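Local coordinates for N-acetylgalactosaminyltransferase 7 (Homo sapiens, PDB 6IWR), which belongs to the polypeptide GalNAc transferase family and joins a GT-A-type glycosyltransferase domain to a ricin-type beta-trefoil lectin domain, at residues R262-V267 / K369-P374; G234-Y239 / P253-I258; G495-G500 / V535-C540; N517-Y522 / K546-F551. All coordinates share one frame; numbering follows the deposited sequence.

Contact 1 of 4, residues R262-V267 / K369-P374; sequences RTICTV and KLLFVP
Cys265 and Val267 pair along their backbones with Lys369, Leu371 and Val373, and five hydrogen bonds join the two strands in parallel register. The first runs from Lys369 N to Thr263 O at 3.1 Å, its donor tilted out of the carbonyl plane. Cys265 N then gives to Lys369 O (2.8 Å), and Leu371 N to Cys265 O (2.9 Å). Further on, Val267 N meets Leu371 O and Val373 N meets Val267 O, both at 2.9 Å. Cys265 and Val267 thus use both N-H and C=O toward the same neighbour, as alternate residues do in a parallel pair.

Apolar contacts cover both faces. On one, with CG1 beside its backbone N (chi1 -57°), Ile264 is left with CG2 anti to that N, where it meets CD1 of Leu371, while CG1 lies alongside the aliphatic stem of Lys369, 4.2 Å from CD. The long methylenes of Lys369 suit the exposed start of the strand, packing on isoleucine while the amine continues past it. On the other face, Cys265 SG approaches Leu370 CD2 at 4.1 Å, and Val267, its side chain about 14 Å from the bound manganese ion, brings CB obliquely to CD1 of Phe372 at 3.7 Å, the two side chains pointing the same way. The beta-branched and aromatic residues here fit extended backbone. Helix 251-260 lies over the Ile264 and Thr266 face and helix 355-365 over Cys265 and Leu370.

The segment axes diverge by only 24°, as in a twisted parallel pair. Such a layer, buried between helices, is characteristic of the central mixed sheet of a GT-A fold.

Contact 2 of 4, residues G234-Y239 / P253-I258; sequences GQVLIY and PLVAPI
Ile238 and Leu254 meet because their torsions aim them at each other: Ile238 sets CG1 beside its backbone N (chi1 -52°) and extends to CD1, while Leu254 places CG opposite its backbone N (chi1 -173°), then bends at the next bond. The side chains reach tip to tip, with CD1 of Ile238 4.0 Å from CD2 of Leu254. The same Ile238 CD1 also lies 4.2 Å from CG2 of Val255, so one methyl serves two helix residues.

Two residues back on the strand, on the same face, Val236 crosses Val255 at an angle, CG1 to CG1 at 4.1 Å. Its CG1 also borders CG2 of Ile258, one helical turn on from Leu254. Branched residues suit both partners, giving broad methyl surfaces close to the backbone.

Helix 251-260 thus runs roughly antiparallel to strand 236-240; the axes of the two short segments are 10.6 Å apart and at 143°. Ala333 of the adjoining strand 332-335 touches Ile238, Leu254 and Ile258, so the helix covers both strands. This is the alpha-on-beta layering of a GT-A domain.

All the closest pairs are methyl to methyl within a fully buried interface. The attraction is therefore dispersion and the exclusion of water, which rewards close fit but, unlike a hydrogen bond, sets little demand on direction.

Contact 3 of 4, residues G495-G500 / V535-C540; sequences GFVELG and VMITHC
Phe496 and Met536 cross obliquely, and the sulfur forms a Met-aromatic contact: SD of Met536 lies 5.4 Å from the centroid of the Phe496 ring, 49° off its normal, neither squarely above the face nor in the plane. Nearer the backbone than the sulfur, the methionine stem makes the closer touch, CB of Met536 to CE1 of Phe496 at 3.8 Å. Met536 carries CG anti to its backbone N (chi1 -175°) and turns only at the CG-SD bond (chi3 43°), which carries its stem alongside CE1 of Phe496. A flexible, polarisable chain suits such a slanted approach. At the ring edge, in its plane, sits the carbonyl oxygen of Val535, 3.7 Å from CD1 of Phe496.

On the other side of the backbone, Val497 and Ile537 meet at about a right angle, CG2 of Val497 being 4.2 Å from CG1 of Ile537. Between the two groups the backbones form a single bridge: Ile537 N gives to Gly495 O at 2.8 Å, and Val497 N to Val535 O at 3.0 Å. CB of Met536 lies against the carbonyl oxygen of Gly495.

Within the ricin-type beta-trefoil lectin domain, the bridge joins segment 495-500 to strand 534-539, one of the two outermost strands of a five-stranded antiparallel sheet. Val497 and Val535 both rest on Val575 of strand 575-578, Val497 also on Ile486 of strand 484-487, while strand 524-529 pairs with 534-539 and Cys525 closes a disulfide with Cys540.

Contact 4 of 4, residues N517-Y522 / K546-F551; sequences NQLMQY and KEWQYF
Asn517 and Trp548 meet first through the backbone: Trp548 N donates to Asn517 O at 3.1 Å, tilted from the carbonyl plane, and Glu547 N adds a weak bond to the same oxygen at 2.9 Å. One carbonyl therefore receives two successive N-H groups. Asn517 has positive phi (72°), a left-handed conformation that asparagine tolerates better than most residues.

Trp548 sets CG beside its backbone N (chi1 -59°), bringing its indole to Leu519. CD1 of Leu519 stands over the five-membered ring, 4.2 Å from its centroid, in a CH-pi contact almost on the ring normal, and CB of Leu519 is 3.5 Å from CD1 of Trp548. The broad indole gives a flat bed for the leucine branch, while its NE1 is satisfied by Leu526 O. The Lys546-Glu547-Trp548 run reads as a variant of the QxW motif of ricin-type beta-trefoil domains, whose tryptophan probably serves the hydrophobic core here as in its relatives.

The side chain of Lys546, the exposed partner, packs by its stem: CB lies 4.4 Å from CB of Asn517, and CG 4.2 Å from CG of Gln518. Beyond CG, the Gln518 amide turns to Glu544 O, and the Glu547 carboxylate binds His559 and Thr527.

From the N terminus, contact 2 comes first, closing a short loop of 13 residues that turns strand 236-240 back into helix 251-260. Contact 1 opens just after it and spans 101 residues before strand 369-373 returns beside strand 264-274; the two contacts are in series, yet they touch, Pro257 packing on Thr266, and their centres lie about 9 Å apart in one GT-A domain, on the same sheet. Much later, contacts 3 and 4 cross: 517-522 falls between 495-500 and 535-540, and 546-551 follows. Their crossing loops tie the lectin domain's strands together, with Val535 near Trp548. Contacts 1 and 3 have centres about 43 Å apart, on opposite sides of the chain's centre.

Contact 1 of 4, residues R262-V267 / K369-P374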
loop_
_atom_site.group_PDB
_atom_site.type_symbol
_atom_site.label_atom_id
_atom_site.label_comp_id
_atom_site.label_asym_id
_atom_site.label_seq_id
_atom_site.Cartn_x
_atom_site.Cartn_y
_atom_site.Cartn_z
ATOM N N ARG A 262 4.704 -42.236 16.534
ATOM C CA ARG A 262 3.536 -41.811 15.773
ATOM C C ARG A 262 2.916 -40.507 16.268
ATOM O O ARG A 262 2.072 -39.949 15.553
ATOM C CB ARG A 262 2.476 -42.901 15.807
ATOM C CG ARG A 262 2.149 -43.368 17.209
ATOM C CD ARG A 262 1.179 -44.513 17.154
ATOM N NE ARG A 262 0.072 -44.109 16.314
ATOM C CZ ARG A 262 -1.041 -43.549 16.775
ATOM N NH1 ARG A 262 -2.007 -43.173 15.930
ATOM N NH2 ARG A 262 -1.187 -43.383 18.089
ATOM N N THR A 263 3.257 -40.040 17.480
ATOM C CA THR A 263 2.744 -38.778 18.003
ATOM C C THR A 263 3.652 -37.604 17.674
ATOM O O THR A 263 3.443 -36.508 18.201
ATOM C CB THR A 263 2.549 -38.834 19.527
ATOM O OG1 THR A 263 3.816 -39.021 20.165
ATOM C CG2 THR A 263 1.587 -39.939 19.935
ATOM N N ILE A 264 4.668 -37.811 16.860
ATOM C CA ILE A 264 5.462 -36.696 16.371
ATOM C C ILE A 264 4.832 -36.204 15.083
ATOM O O ILE A 264 4.404 -36.998 14.236
ATOM C CB ILE A 264 6.929 -37.110 16.165
ATOM C CG1 ILE A 264 7.495 -37.649 17.480
ATOM C CG2 ILE A 264 7.767 -35.947 15.637
ATOM C CD1 ILE A 264 8.948 -38.022 17.410
ATOM N N CYS A 265 4.715 -34.893 14.961
ATOM C CA CYS A 265 4.276 -34.255 13.732
ATOM C C CYS A 265 5.433 -33.431 13.196
ATOM O O CYS A 265 6.098 -32.708 13.944
ATOM C CB CYS A 265 3.040 -33.397 13.972
ATOM S SG CYS A 265 2.661 -32.227 12.708
ATOM N N THR A 266 5.669 -33.536 11.909
ATOM C CA THR A 266 6.906 -33.088 11.311
ATOM C C THR A 266 6.639 -31.952 10.335
ATOM O O THR A 266 5.567 -31.886 9.717
ATOM C CB THR A 266 7.562 -34.271 10.626
ATOM O OG1 THR A 266 8.452 -34.870 11.566
ATOM C CG2 THR A 266 8.360 -33.825 9.553
ATOM N N VAL A 267 7.617 -31.053 10.207
ATOM C CA VAL A 267 7.482 -29.866 9.372
ATOM C C VAL A 267 8.786 -29.609 8.623
ATOM O O VAL A 267 9.834 -29.463 9.241
ATOM C CB VAL A 267 7.096 -28.619 10.188
ATOM C CG1 VAL A 267 6.614 -27.533 9.254
ATOM C CG2 VAL A 267 6.033 -28.953 11.239
ATOM N N LYS A 369 4.719 -34.205 19.883
ATOM C CA LYS A 369 5.795 -33.268 19.607
ATOM C C LYS A 369 5.646 -32.747 18.186
ATOM O O LYS A 369 5.140 -33.445 17.296
ATOM C CB LYS A 369 7.183 -33.891 19.744
ATOM C CG LYS A 369 7.612 -34.401 21.112
ATOM C CD LYS A 369 8.657 -35.526 20.874
ATOM C CE LYS A 369 9.503 -35.893 22.088
ATOM N NZ LYS A 369 10.761 -35.072 22.093
ATOM N N LEU A 370 6.095 -31.506 17.993
ATOM C CA LEU A 370 6.110 -30.849 16.698
ATOM C C LEU A 370 7.567 -30.521 16.409
ATOM O O LEU A 370 8.187 -29.746 17.149
ATOM C CB LEU A 370 5.259 -29.590 16.737
ATOM C CG LEU A 370 4.661 -28.943 15.491
ATOM C CD1 LEU A 370 4.817 -27.461 15.610
ATOM C CD2 LEU A 370 5.287 -29.444 14.253
ATOM N N LEU A 371 8.130 -31.114 15.352
ATOM C CA LEU A 371 9.536 -30.915 15.015
ATOM C C LEU A 371 9.694 -30.295 13.634
ATOM O O LEU A 371 9.029 -30.714 12.677
ATOM C CB LEU A 371 10.292 -32.224 15.064
ATOM C CG LEU A 371 10.096 -32.952 16.376
ATOM C CD1 LEU A 371 10.646 -34.351 16.235
ATOM C CD2 LEU A 371 10.810 -32.197 17.473
ATOM N N PHE A 372 10.561 -29.287 13.549
ATOM C CA PHE A 372 11.065 -28.803 12.270
ATOM C C PHE A 372 12.240 -29.666 11.848
ATOM O O PHE A 372 13.072 -30.045 12.679
ATOM C CB PHE A 372 11.523 -27.347 12.358
ATOM C CG PHE A 372 10.403 -26.350 12.406
ATOM C CD1 PHE A 372 9.092 -26.752 12.609
ATOM C CD2 PHE A 372 10.676 -24.993 12.275
ATOM C CE1 PHE A 372 8.082 -25.821 12.661
ATOM C CE2 PHE A 372 9.670 -24.060 12.332
ATOM C CZ PHE A 372 8.375 -24.474 12.517
ATOM N N VAL A 373 12.314 -29.968 10.556
ATOM C CA VAL A 373 13.273 -30.943 10.035
ATOM C C VAL A 373 14.238 -30.244 9.081
ATOM O O VAL A 373 13.932 -30.119 7.894
ATOM C CB VAL A 373 12.543 -32.115 9.349
ATOM C CG1 VAL A 373 13.522 -33.171 8.863
ATOM C CG2 VAL A 373 11.495 -32.737 10.289
ATOM N N PRO A 374 15.409 -29.786 9.550
ATOM C CA PRO A 374 16.325 -29.039 8.668
ATOM C C PRO A 374 16.676 -29.750 7.390
ATOM O O PRO A 374 17.068 -29.105 6.412
ATOM C CB PRO A 374 17.577 -28.869 9.547
ATOM C CG PRO A 374 17.031 -28.800 10.895
ATOM C CD PRO A 374 15.949 -29.857 10.917
#

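Contact 2 of 4, residues G234-Y239 / P253-I258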
loop_
_atom_site.group_PDB
_atom_site.type_symbol
_atom_site.label_atom_id
_atom_site.label_comp_id
_atom_site.label_asym_id
_atom_site.label_seq_id
_atom_site.Cartn_x
_atom_site.Cartn_y
_atom_site.Cartn_z
ATOM N N GLY A 234 -2.185 -43.879 2.513
ATOM C CA GLY A 234 -0.886 -43.721 3.116
ATOM C C GLY A 234 -0.905 -43.840 4.632
ATOM O O GLY A 234 -1.881 -43.601 5.340
ATOM N N GLN A 235 0.227 -44.227 5.176
ATOM C CA GLN A 235 0.298 -44.251 6.619
ATOM C C GLN A 235 0.416 -42.848 7.206
ATOM O O GLN A 235 -0.173 -42.582 8.261
ATOM C CB GLN A 235 1.460 -45.138 7.053
ATOM C CG GLN A 235 1.304 -46.577 6.586
ATOM C CD GLN A 235 2.553 -47.401 6.806
ATOM O OE1 GLN A 235 3.649 -46.990 6.408
ATOM N NE2 GLN A 235 2.400 -48.567 7.452
ATOM N N VAL A 236 1.144 -41.927 6.560
ATOM C CA VAL A 236 1.160 -40.558 7.057
ATOM C C VAL A 236 0.589 -39.641 5.992
ATOM O O VAL A 236 0.721 -39.895 4.792
ATOM C CB VAL A 236 2.557 -40.072 7.522
ATOM C CG1 VAL A 236 3.486 -41.238 7.825
ATOM C CG2 VAL A 236 3.166 -39.049 6.583
ATOM N N LEU A 237 -0.102 -38.592 6.450
ATOM C CA LEU A 237 -0.547 -37.504 5.590
ATOM C C LEU A 237 0.551 -36.453 5.485
ATOM O O LEU A 237 1.130 -36.058 6.497
ATOM C CB LEU A 237 -1.818 -36.869 6.141
ATOM C CG LEU A 237 -3.035 -37.792 6.239
ATOM C CD1 LEU A 237 -4.090 -37.165 7.131
ATOM C CD2 LEU A 237 -3.585 -38.049 4.811
ATOM N N ILE A 238 0.867 -36.030 4.265
ATOM C CA ILE A 238 1.775 -34.912 4.052
ATOM C C ILE A 238 0.978 -33.853 3.317
ATOM O O ILE A 238 0.609 -34.050 2.155
ATOM C CB ILE A 238 3.030 -35.293 3.255
ATOM C CG1 ILE A 238 3.734 -36.510 3.865
ATOM C CG2 ILE A 238 3.999 -34.071 3.190
ATOM C CD1 ILE A 238 5.089 -36.805 3.248
ATOM N N TYR A 239 0.717 -32.732 3.984
ATOM C CA TYR A 239 0.039 -31.617 3.341
ATOM C C TYR A 239 1.042 -30.704 2.643
ATOM O O TYR A 239 2.135 -30.451 3.157
ATOM C CB TYR A 239 -0.778 -30.826 4.371
ATOM C CG TYR A 239 -1.977 -31.582 4.851
ATOM C CD1 TYR A 239 -3.187 -31.484 4.180
ATOM C CD2 TYR A 239 -1.893 -32.421 5.963
ATOM C CE1 TYR A 239 -4.310 -32.207 4.602
ATOM C CE2 TYR A 239 -2.993 -33.146 6.397
ATOM C CZ TYR A 239 -4.207 -33.042 5.707
ATOM O OH TYR A 239 -5.319 -33.764 6.116
ATOM N N PRO A 253 14.161 -37.572 5.847
ATOM C CA PRO A 253 14.201 -36.683 7.024
ATOM C C PRO A 253 12.821 -36.356 7.591
ATOM O O PRO A 253 12.648 -36.329 8.816
ATOM C CB PRO A 253 14.898 -35.418 6.490
ATOM C CG PRO A 253 15.286 -35.719 5.048
ATOM C CD PRO A 253 14.561 -36.916 4.592
ATOM N N LEU A 254 11.826 -36.118 6.726
ATOM C CA LEU A 254 10.520 -35.678 7.209
ATOM C C LEU A 254 9.730 -36.819 7.844
ATOM O O LEU A 254 9.035 -36.621 8.849
ATOM C CB LEU A 254 9.722 -35.062 6.062
ATOM C CG LEU A 254 8.390 -34.396 6.408
ATOM C CD1 LEU A 254 8.607 -33.011 6.929
ATOM C CD2 LEU A 254 7.528 -34.343 5.202
ATOM N N VAL A 255 9.805 -38.022 7.277
ATOM C CA VAL A 255 9.023 -39.123 7.830
ATOM C C VAL A 255 9.794 -40.016 8.805
ATOM O O VAL A 255 9.188 -40.880 9.461
ATOM C CB VAL A 255 8.442 -39.949 6.672
ATOM C CG1 VAL A 255 7.566 -41.059 7.204
ATOM C CG2 VAL A 255 7.646 -39.040 5.764
ATOM N N ALA A 256 11.094 -39.850 8.935
ATOM C CA ALA A 256 11.805 -40.664 9.915
ATOM C C ALA A 256 11.288 -40.414 11.326
ATOM O O ALA A 256 10.945 -41.383 12.023
ATOM C CB ALA A 256 13.317 -40.420 9.806
ATOM N N PRO A 257 11.185 -39.181 11.806
ATOM C CA PRO A 257 10.751 -39.007 13.204
ATOM C C PRO A 257 9.373 -39.596 13.476
ATOM O O PRO A 257 9.181 -40.234 14.521
ATOM C CB PRO A 257 10.805 -37.486 13.419
ATOM C CG PRO A 257 11.248 -36.890 12.121
ATOM C CD PRO A 257 11.622 -37.939 11.156
ATOM N N ILE A 258 8.420 -39.449 12.549
ATOM C CA ILE A 258 7.087 -40.026 12.748
ATOM C C ILE A 258 7.153 -41.545 12.803
ATOM O O ILE A 258 6.338 -42.191 13.470
ATOM C CB ILE A 258 6.120 -39.567 11.639
ATOM C CG1 ILE A 258 6.221 -38.050 11.448
ATOM C CG2 ILE A 258 4.699 -39.996 11.955
ATOM C CD1 ILE A 258 5.493 -37.561 10.254
#

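Contact 3 of 4, residues G495-G500 / V535-C540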
loop_
_atom_site.group_PDB
_atom_site.type_symbol
_atom_site.label_atom_id
_atom_site.label_comp_id
_atom_site.label_asym_id
_atom_site.label_seq_id
_atom_site.Cartn_x
_atom_site.Cartn_y
_atom_site.Cartn_z
ATOM N N GLY A 495 3.044 8.013 10.253
ATOM C CA GLY A 495 1.926 8.790 9.747
ATOM C C GLY A 495 1.209 9.535 10.852
ATOM O O GLY A 495 1.354 9.248 12.041
ATOM N N PHE A 496 0.416 10.523 10.450
ATOM C CA PHE A 496 -0.316 11.358 11.395
ATOM C C PHE A 496 -1.793 10.992 11.419
ATOM O O PHE A 496 -2.446 10.911 10.374
ATOM C CB PHE A 496 -0.156 12.835 11.070
ATOM C CG PHE A 496 1.227 13.319 11.240
ATOM C CD1 PHE A 496 1.840 13.238 12.478
ATOM C CD2 PHE A 496 1.923 13.856 10.169
ATOM C CE1 PHE A 496 3.136 13.685 12.653
ATOM C CE2 PHE A 496 3.226 14.309 10.328
ATOM C CZ PHE A 496 3.835 14.221 11.571
ATOM N N VAL A 497 -2.299 10.782 12.615
ATOM C CA VAL A 497 -3.680 10.396 12.845
ATOM C C VAL A 497 -4.563 11.607 12.598
ATOM O O VAL A 497 -4.150 12.742 12.838
ATOM C CB VAL A 497 -3.804 9.842 14.279
ATOM C CG1 VAL A 497 -4.635 10.734 15.181
ATOM C CG2 VAL A 497 -4.272 8.409 14.275
ATOM N N GLU A 498 -5.769 11.378 12.080
ATOM C CA GLU A 498 -6.685 12.459 11.728
ATOM C C GLU A 498 -8.038 12.260 12.399
ATOM O O GLU A 498 -8.276 11.288 13.132
ATOM C CB GLU A 498 -6.863 12.549 10.214
ATOM C CG GLU A 498 -5.591 12.256 9.454
ATOM C CD GLU A 498 -5.781 12.308 7.950
ATOM O OE1 GLU A 498 -6.859 12.763 7.510
ATOM O OE2 GLU A 498 -4.855 11.894 7.212
ATOM N N LEU A 499 -8.933 13.205 12.132
ATOM C CA LEU A 499 -10.316 13.132 12.577
ATOM C C LEU A 499 -11.195 12.749 11.395
ATOM O O LEU A 499 -11.006 13.246 10.284
ATOM C CB LEU A 499 -10.774 14.470 13.163
ATOM C CG LEU A 499 -12.021 14.482 14.052
ATOM C CD1 LEU A 499 -11.653 13.952 15.414
ATOM C CD2 LEU A 499 -12.659 15.879 14.151
ATOM N N GLY A 500 -12.146 11.854 11.623
ATOM C CA GLY A 500 -13.110 11.547 10.593
ATOM C C GLY A 500 -14.473 11.263 11.179
ATOM O O GLY A 500 -14.630 11.116 12.393
ATOM N N VAL A 535 -0.340 14.297 16.419
ATOM C CA VAL A 535 -0.268 12.966 16.990
ATOM C C VAL A 535 0.066 11.998 15.876
ATOM O O VAL A 535 -0.638 11.924 14.861
ATOM C CB VAL A 535 -1.588 12.595 17.670
ATOM C CG1 VAL A 535 -1.519 11.197 18.241
ATOM C CG2 VAL A 535 -1.879 13.613 18.723
ATOM N N MET A 536 1.129 11.251 16.076
ATOM C CA MET A 536 1.696 10.356 15.095
ATOM C C MET A 536 1.454 8.921 15.547
ATOM O O MET A 536 1.216 8.660 16.727
ATOM C CB MET A 536 3.184 10.680 14.966
ATOM C CG MET A 536 3.988 9.946 13.915
ATOM S SD MET A 536 5.728 10.352 14.180
ATOM C CE MET A 536 5.801 10.237 15.968
ATOM N N ILE A 537 1.490 7.996 14.589
ATOM C CA ILE A 537 1.351 6.559 14.818
ATOM C C ILE A 537 2.669 5.897 14.430
ATOM O O ILE A 537 3.151 6.101 13.309
ATOM C CB ILE A 537 0.208 5.973 13.975
ATOM C CG1 ILE A 537 -1.051 5.802 14.770
ATOM C CG2 ILE A 537 0.532 4.566 13.544
ATOM C CD1 ILE A 537 -1.760 4.528 14.356
ATOM N N THR A 538 3.256 5.101 15.330
ATOM C CA THR A 538 4.493 4.399 14.987
ATOM C C THR A 538 4.520 3.031 15.619
ATOM O O THR A 538 3.667 2.682 16.436
ATOM C CB THR A 538 5.772 5.096 15.464
ATOM O OG1 THR A 538 5.467 6.375 16.030
ATOM C CG2 THR A 538 6.748 5.240 14.318
ATOM N N HIS A 539 5.570 2.288 15.281
ATOM C CA HIS A 539 5.795 1.006 15.918
ATOM C C HIS A 539 6.210 1.195 17.376
ATOM O O HIS A 539 6.927 2.136 17.739
ATOM C CB HIS A 539 6.847 0.193 15.169
ATOM C CG HIS A 539 7.020 -1.184 15.724
ATOM N ND1 HIS A 539 8.212 -1.635 16.249
ATOM C CD2 HIS A 539 6.129 -2.191 15.891
ATOM C CE1 HIS A 539 8.055 -2.873 16.687
ATOM N NE2 HIS A 539 6.800 -3.232 16.485
ATOM N N CYS A 540 5.785 0.239 18.197
ATOM C CA CYS A 540 5.700 0.365 19.636
ATOM C C CYS A 540 6.518 -0.740 20.291
ATOM O O CYS A 540 6.515 -1.870 19.811
ATOM C CB CYS A 540 4.224 0.289 20.053
ATOM S SG CYS A 540 4.004 1.215 21.514
#

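Contact 4 of 4, residues N517-Y522 / K546-F551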
loop_
_atom_site.group_PDB
_atom_site.type_symbol
_atom_site.label_atom_id
_atom_site.label_comp_id
_atom_site.label_asym_id
_atom_site.label_seq_id
_atom_site.Cartn_x
_atom_site.Cartn_y
_atom_site.Cartn_z
ATOM N N ASN A 517 0.059 3.190 30.002
ATOM C CA ASN A 517 -0.076 4.512 29.430
ATOM C C ASN A 517 0.243 4.521 27.933
ATOM O O ASN A 517 0.678 5.536 27.388
ATOM C CB ASN A 517 0.805 5.501 30.196
ATOM C CG ASN A 517 0.369 5.653 31.647
ATOM O OD1 ASN A 517 -0.742 6.090 31.913
ATOM N ND2 ASN A 517 1.240 5.311 32.585
ATOM N N GLN A 518 0.030 3.403 27.239
ATOM C CA GLN A 518 0.229 3.364 25.798
ATOM C C GLN A 518 -1.122 3.447 25.097
ATOM O O GLN A 518 -2.063 2.737 25.464
ATOM C CB GLN A 518 0.992 2.103 25.379
ATOM C CG GLN A 518 2.307 1.866 26.146
ATOM C CD GLN A 518 3.086 0.629 25.660
ATOM O OE1 GLN A 518 2.602 -0.508 25.736
ATOM N NE2 GLN A 518 4.303 0.858 25.160
ATOM N N LEU A 519 -1.222 4.350 24.120
ATOM C CA LEU A 519 -2.399 4.477 23.268
ATOM C C LEU A 519 -2.117 3.731 21.967
ATOM O O LEU A 519 -1.310 4.185 21.146
ATOM C CB LEU A 519 -2.713 5.943 22.990
ATOM C CG LEU A 519 -4.145 6.443 23.181
ATOM C CD1 LEU A 519 -4.297 7.753 22.460
ATOM C CD2 LEU A 519 -5.184 5.435 22.704
ATOM N N MET A 520 -2.813 2.629 21.754
ATOM C CA MET A 520 -2.482 1.717 20.681
ATOM C C MET A 520 -3.584 1.396 19.690
ATOM O O MET A 520 -4.734 1.287 20.042
ATOM C CB MET A 520 -1.971 0.426 21.294
ATOM C CG MET A 520 -0.646 0.595 22.001
ATOM S SD MET A 520 -0.235 -0.772 23.065
ATOM C CE MET A 520 0.316 -1.947 21.867
ATOM N N GLN A 521 -3.200 1.258 18.433
ATOM C CA GLN A 521 -4.012 0.632 17.404
ATOM C C GLN A 521 -3.169 -0.486 16.849
ATOM O O GLN A 521 -2.043 -0.259 16.458
ATOM C CB GLN A 521 -4.351 1.623 16.297
ATOM C CG GLN A 521 -5.139 1.042 15.136
ATOM C CD GLN A 521 -5.672 2.096 14.199
ATOM O OE1 GLN A 521 -5.028 2.463 13.238
ATOM N NE2 GLN A 521 -6.858 2.579 14.476
ATOM N N TYR A 522 -3.694 -1.697 16.814
ATOM C CA TYR A 522 -2.905 -2.819 16.324
ATOM C C TYR A 522 -1.613 -2.956 17.132
ATOM O O TYR A 522 -1.648 -3.115 18.335
ATOM C CB TYR A 522 -2.635 -2.719 14.819
ATOM C CG TYR A 522 -3.842 -2.460 13.975
ATOM C CD1 TYR A 522 -4.933 -3.295 14.022
ATOM C CD2 TYR A 522 -3.879 -1.386 13.119
ATOM C CE1 TYR A 522 -6.037 -3.053 13.245
ATOM C CE2 TYR A 522 -4.977 -1.140 12.344
ATOM C CZ TYR A 522 -6.053 -1.975 12.414
ATOM O OH TYR A 522 -7.141 -1.723 11.628
ATOM N N LYS A 546 5.075 5.427 26.624
ATOM C CA LYS A 546 4.198 5.323 27.791
ATOM C C LYS A 546 3.725 6.712 28.197
ATOM O O LYS A 546 4.098 7.202 29.263
ATOM C CB LYS A 546 4.919 4.652 28.964
ATOM C CG LYS A 546 5.421 3.239 28.688
ATOM C CD LYS A 546 6.752 2.970 29.405
ATOM C CE LYS A 546 6.620 2.001 30.563
ATOM N NZ LYS A 546 5.529 2.389 31.499
ATOM N N GLU A 547 2.903 7.365 27.378
ATOM C CA GLU A 547 2.815 8.809 27.543
ATOM C C GLU A 547 1.390 9.377 27.517
ATOM O O GLU A 547 1.223 10.581 27.290
ATOM C CB GLU A 547 3.684 9.472 26.470
ATOM C CG GLU A 547 3.240 9.164 25.055
ATOM C CD GLU A 547 4.078 9.883 24.013
ATOM O OE1 GLU A 547 5.265 9.517 23.828
ATOM O OE2 GLU A 547 3.554 10.836 23.394
ATOM N N TRP A 548 0.363 8.575 27.786
ATOM C CA TRP A 548 -1.017 9.047 27.785
ATOM C C TRP A 548 -1.713 8.598 29.060
ATOM O O TRP A 548 -1.468 7.501 29.567
ATOM C CB TRP A 548 -1.817 8.523 26.556
ATOM C CG TRP A 548 -1.249 8.919 25.237
ATOM C CD1 TRP A 548 -0.424 8.172 24.445
ATOM C CD2 TRP A 548 -1.432 10.175 24.559
ATOM N NE1 TRP A 548 -0.089 8.874 23.306
ATOM C CE2 TRP A 548 -0.690 10.107 23.344
ATOM C CE3 TRP A 548 -2.157 11.342 24.849
ATOM C CZ2 TRP A 548 -0.639 11.166 22.425
ATOM C CZ3 TRP A 548 -2.116 12.400 23.934
ATOM C CH2 TRP A 548 -1.356 12.300 22.731
ATOM N N GLN A 549 -2.566 9.453 29.592
ATOM C CA GLN A 549 -3.492 9.008 30.617
ATOM C C GLN A 549 -4.885 9.488 30.256
ATOM O O GLN A 549 -5.063 10.616 29.797
ATOM C CB GLN A 549 -3.071 9.488 32.000
ATOM C CG GLN A 549 -3.478 10.875 32.375
ATOM C CD GLN A 549 -3.295 11.098 33.861
ATOM O OE1 GLN A 549 -3.344 10.152 34.644
ATOM N NE2 GLN A 549 -3.074 12.348 34.256
ATOM N N TYR A 550 -5.856 8.598 30.424
ATOM C CA TYR A 550 -7.229 8.795 29.978
ATOM C C TYR A 550 -8.128 8.832 31.198
ATOM O O TYR A 550 -8.301 7.808 31.868
ATOM C CB TYR A 550 -7.670 7.662 29.037
ATOM C CG TYR A 550 -9.166 7.593 28.782
ATOM C CD1 TYR A 550 -9.888 8.733 28.407
ATOM C CD2 TYR A 550 -9.861 6.392 28.915
ATOM C CE1 TYR A 550 -11.268 8.683 28.175
ATOM C CE2 TYR A 550 -11.233 6.321 28.676
ATOM C CZ TYR A 550 -11.932 7.473 28.305
ATOM O OH TYR A 550 -13.288 7.405 28.080
ATOM N N PHE A 551 -8.714 9.998 31.478
ATOM C CA PHE A 551 -9.707 10.139 32.544
ATOM C C PHE A 551 -11.100 10.061 31.921
ATOM O O PHE A 551 -11.507 10.968 31.184
ATOM C CB PHE A 551 -9.507 11.448 33.309
ATOM C CG PHE A 551 -8.239 11.486 34.134
ATOM C CD1 PHE A 551 -7.766 10.341 34.764
ATOM C CD2 PHE A 551 -7.513 12.663 34.266
ATOM C CE1 PHE A 551 -6.603 10.371 35.521
ATOM C CE2 PHE A 551 -6.358 12.697 35.013
ATOM C CZ PHE A 551 -5.906 11.547 35.645
#